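Local structure of lactococcus lactis MG1363 DpsA (Lactococcus lactis, 1ZS3) at residues 96-101 against 126-131. The protein is a Dps-family protein that assembles as a twelve-subunit shell, binds DNA and probably helps protect it during oxidative stress. Numbering follows the deposited sequence.
Sequences YHKFIT and NMFITR
F128 reaches from helix 111-138 to the loop that follows helix 90-96 and meets K98 and F99 with the outer end of its ring. Its CZ lies 3.7 Å from CB of K98, and K98 CG lies 3.9 Å from F128 CZ; the aliphatic root of the lysine crosses the phenylalanine side chain at about a right angle. Beyond CG the lysine chain bends at chi2 (-107°) and again at chi3, which leads the ammonium end away from the helix. The same ring turns its edge to the face of F99 in an offset edge-to-face pair, centroids 6.0 Å apart and planes at 73°. M127, one residue earlier on the helix, adds a Met-aromatic contact: its SD approaches the F99 ring obliquely and comes 4.3 Å from F99 CE2. R131 turns back along its own helix, its NE in a weak hydrogen bond to M127 O. F99 also touches A124, one helical turn before F128. Behind the contact, H33 of helix 27-51 forms an edge-to-face pair with F128 and hydrogen-bonds Y96 O, while N37 OD1 accepts a hydrogen bond from the backbone N of K98. The end of helix 90-96 and the start of the loop are thus hydrogen-bonded to helix 27-51, and the loop packs on helix 111-138, as part of the connection between the second and third long helices of the four-helix bundle, where Dps proteins characteristically carry a short helix.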
ATOM      1  N   TYR A  96     -37.527  18.395 -12.633  1.00 59.63           N
ATOM      2  CA  TYR A  96     -36.644  18.418 -13.812  1.00 59.87           C
ATOM      3  C   TYR A  96     -36.293  17.049 -14.343  1.00 60.21           C
ATOM      4  O   TYR A  96     -35.857  16.942 -15.482  1.00 60.28           O
ATOM      5  CB  TYR A  96     -35.348  19.188 -13.518  1.00 60.19           C
ATOM      6  CG  TYR A  96     -35.548  20.667 -13.233  1.00 60.81           C
ATOM      7  CD1 TYR A  96     -35.414  21.163 -11.936  1.00 60.92           C
ATOM      8  CD2 TYR A  96     -35.892  21.572 -14.258  1.00 61.52           C
ATOM      9  CE1 TYR A  96     -35.607  22.499 -11.642  1.00 61.71           C
ATOM     10  CE2 TYR A  96     -36.084  22.927 -13.970  1.00 62.53           C
ATOM     11  CZ  TYR A  96     -35.936  23.372 -12.651  1.00 62.51           C
ATOM     12  OH  TYR A  96     -36.116  24.682 -12.298  1.00 62.86           O
ATOM     13  N   HIS A  97     -36.483  15.975 -13.537  1.00 60.60           N
ATOM     14  CA  HIS A  97     -36.218  14.609 -14.039  1.00 61.42           C
ATOM     15  C   HIS A  97     -37.207  14.171 -15.108  1.00 61.62           C
ATOM     16  O   HIS A  97     -38.393  14.331 -14.944  1.00 62.40           O
ATOM     17  CB  HIS A  97     -36.183  13.578 -12.880  1.00 61.91           C
ATOM     18  CG  HIS A  97     -37.507  12.899 -12.621  1.00 62.59           C
ATOM     19  ND1 HIS A  97     -38.422  13.320 -11.664  1.00 62.53           N
ATOM     20  CD2 HIS A  97     -38.098  11.846 -13.229  1.00 62.42           C
ATOM     21  CE1 HIS A  97     -39.497  12.525 -11.673  1.00 62.46           C
ATOM     22  NE2 HIS A  97     -39.324  11.634 -12.623  1.00 62.21           N
ATOM     23  N   LYS A  98     -36.736  13.706 -16.248  1.00 62.36           N
ATOM     24  CA  LYS A  98     -37.649  13.207 -17.272  1.00 63.64           C
ATOM     25  C   LYS A  98     -37.356  11.735 -17.592  1.00 63.59           C
ATOM     26  O   LYS A  98     -36.249  11.263 -17.445  1.00 63.87           O
ATOM     27  CB  LYS A  98     -37.603  14.096 -18.536  1.00 64.22           C
ATOM     28  CG  LYS A  98     -37.466  15.626 -18.272  1.00 66.53           C
ATOM     29  CD  LYS A  98     -38.769  16.433 -18.536  1.00 68.35           C
ATOM     30  CE  LYS A  98     -39.479  16.832 -17.228  1.00 69.17           C
ATOM     31  NZ  LYS A  98     -40.251  18.126 -17.323  1.00 69.93           N
ATOM     32  N   PHE A  99     -38.397  11.027 -18.040  1.00 63.82           N
ATOM     33  CA  PHE A  99     -38.340   9.693 -18.621  1.00 64.14           C
ATOM     34  C   PHE A  99     -38.003   8.543 -17.640  1.00 63.35           C
ATOM     35  O   PHE A  99     -38.065   7.377 -18.013  1.00 63.53           O
ATOM     36  CB  PHE A  99     -37.398   9.639 -19.847  1.00 64.81           C
ATOM     37  CG  PHE A  99     -37.917  10.360 -21.088  1.00 67.39           C
ATOM     38  CD1 PHE A  99     -38.281  11.702 -21.055  1.00 69.70           C
ATOM     39  CD2 PHE A  99     -38.046   9.680 -22.302  1.00 70.06           C
ATOM     40  CE1 PHE A  99     -38.755  12.355 -22.189  1.00 70.36           C
ATOM     41  CE2 PHE A  99     -38.527  10.334 -23.466  1.00 70.38           C
ATOM     42  CZ  PHE A  99     -38.878  11.669 -23.401  1.00 70.22           C
ATOM     43  N   ILE A 100     -37.592   8.871 -16.425  1.00 62.36           N
ATOM     44  CA  ILE A 100     -37.198   7.890 -15.415  1.00 61.55           C
ATOM     45  C   ILE A 100     -38.233   7.966 -14.325  1.00 60.78           C
ATOM     46  O   ILE A 100     -38.595   9.031 -13.841  1.00 60.99           O
ATOM     47  CB  ILE A 100     -35.807   8.183 -14.799  1.00 61.95           C
ATOM     48  CG1 ILE A 100     -34.703   7.805 -15.775  1.00 63.02           C
ATOM     49  CG2 ILE A 100     -35.623   7.466 -13.444  1.00 61.39           C
ATOM     50  CD1 ILE A 100     -33.754   8.948 -16.044  1.00 64.38           C
ATOM     51  N   THR A 101     -38.695   6.799 -13.918  1.00 59.69           N
ATOM     52  CA  THR A 101     -39.893   6.723 -13.102  1.00 58.48           C
ATOM     53  C   THR A 101     -39.729   5.673 -11.985  1.00 56.72           C
ATOM     54  O   THR A 101     -39.411   4.539 -12.255  1.00 55.32           O
ATOM     55  CB  THR A 101     -41.110   6.411 -14.016  1.00 58.86           C
ATOM     56  OG1 THR A 101     -41.663   5.154 -13.696  1.00 59.53           O
ATOM     57  CG2 THR A 101     -40.728   6.268 -15.558  1.00 59.20           C
ATOM     58  N   ASN A 126     -29.362   9.517 -21.960  1.00 47.57           N
ATOM     59  CA  ASN A 126     -28.441   9.910 -23.062  1.00 49.44           C
ATOM     60  C   ASN A 126     -28.981  10.965 -24.011  1.00 50.63           C
ATOM     61  O   ASN A 126     -28.197  11.713 -24.555  1.00 50.85           O
ATOM     62  CB  ASN A 126     -27.929   8.711 -23.880  1.00 49.58           C
ATOM     63  CG  ASN A 126     -26.684   8.043 -23.233  1.00 49.80           C
ATOM     64  OD1 ASN A 126     -26.119   8.544 -22.249  1.00 49.69           O
ATOM     65  ND2 ASN A 126     -26.274   6.910 -23.782  1.00 48.06           N
ATOM     66  N   MET A 127     -30.297  11.006 -24.225  1.00 52.36           N
ATOM     67  CA  MET A 127     -30.917  12.048 -25.077  1.00 53.58           C
ATOM     68  C   MET A 127     -30.586  13.445 -24.567  1.00 52.53           C
ATOM     69  O   MET A 127     -30.359  14.336 -25.377  1.00 53.06           O
ATOM     70  CB  MET A 127     -32.455  11.905 -25.122  1.00 55.03           C
ATOM     71  CG  MET A 127     -33.015  10.741 -25.980  1.00 58.01           C
ATOM     72  SD  MET A 127     -34.653  10.193 -25.338  1.00 64.29           S
ATOM     73  CE  MET A 127     -34.526   8.243 -25.374  1.00 63.35           C
ATOM     74  N   PHE A 128     -30.538  13.610 -23.246  1.00 50.59           N
ATOM     75  CA  PHE A 128     -30.265  14.881 -22.596  1.00 50.01           C
ATOM     76  C   PHE A 128     -28.774  15.221 -22.443  1.00 49.06           C
ATOM     77  O   PHE A 128     -28.417  16.402 -22.417  1.00 47.95           O
ATOM     78  CB  PHE A 128     -30.911  14.876 -21.216  1.00 50.33           C
ATOM     79  CG  PHE A 128     -32.405  14.789 -21.236  1.00 52.83           C
ATOM     80  CD1 PHE A 128     -33.051  13.604 -21.570  1.00 53.79           C
ATOM     81  CD2 PHE A 128     -33.182  15.910 -20.935  1.00 53.88           C
ATOM     82  CE1 PHE A 128     -34.432  13.531 -21.588  1.00 53.83           C
ATOM     83  CE2 PHE A 128     -34.557  15.829 -20.953  1.00 53.93           C
ATOM     84  CZ  PHE A 128     -35.185  14.636 -21.274  1.00 54.18           C
ATOM     85  N   ILE A 129     -27.939  14.190 -22.248  1.00 47.97           N
ATOM     86  CA  ILE A 129     -26.500  14.357 -22.053  1.00 46.25           C
ATOM     87  C   ILE A 129     -25.919  14.800 -23.373  1.00 45.40           C
ATOM     88  O   ILE A 129     -25.167  15.751 -23.414  1.00 43.77           O
ATOM     89  CB  ILE A 129     -25.914  13.014 -21.523  1.00 45.89           C
ATOM     90  CG1 ILE A 129     -26.193  12.890 -20.017  1.00 46.81           C
ATOM     91  CG2 ILE A 129     -24.476  12.891 -21.807  1.00 44.43           C
ATOM     92  CD1 ILE A 129     -26.186  11.455 -19.453  1.00 47.24           C
ATOM     93  N   THR A 130     -26.283  14.061 -24.414  1.00 45.22           N
ATOM     94  CA  THR A 130     -25.936  14.371 -25.799  1.00 45.57           C
ATOM     95  C   THR A 130     -26.063  15.861 -26.103  1.00 46.84           C
ATOM     96  O   THR A 130     -25.137  16.476 -26.631  1.00 47.16           O
ATOM     97  CB  THR A 130     -26.787  13.501 -26.737  1.00 45.49           C
ATOM     98  OG1 THR A 130     -26.089  12.270 -26.993  1.00 45.32           O
ATOM     99  CG2 THR A 130     -26.969  14.101 -28.107  1.00 46.09           C
ATOM    100  N   ARG A 131     -27.205  16.419 -25.740  1.00 47.79           N
ATOM    101  CA  ARG A 131     -27.513  17.810 -25.979  1.00 48.31           C
ATOM    102  C   ARG A 131     -26.635  18.697 -25.120  1.00 46.39           C
ATOM    103  O   ARG A 131     -26.141  19.706 -25.591  1.00 46.46           O
ATOM    104  CB  ARG A 131     -29.009  18.085 -25.717  1.00 50.09           C
ATOM    105  CG  ARG A 131     -29.933  17.521 -26.809  1.00 54.49           C
ATOM    106  CD  ARG A 131     -31.391  18.041 -26.767  1.00 59.58           C
ATOM    107  NE  ARG A 131     -32.318  17.008 -26.270  1.00 63.83           N
ATOM    108  CZ  ARG A 131     -33.616  17.209 -25.986  1.00 66.90           C
ATOM    109  NH1 ARG A 131     -34.355  16.182 -25.551  1.00 66.71           N
ATOM    110  NH2 ARG A 131     -34.162  18.424 -26.122  1.00 68.46           N
TER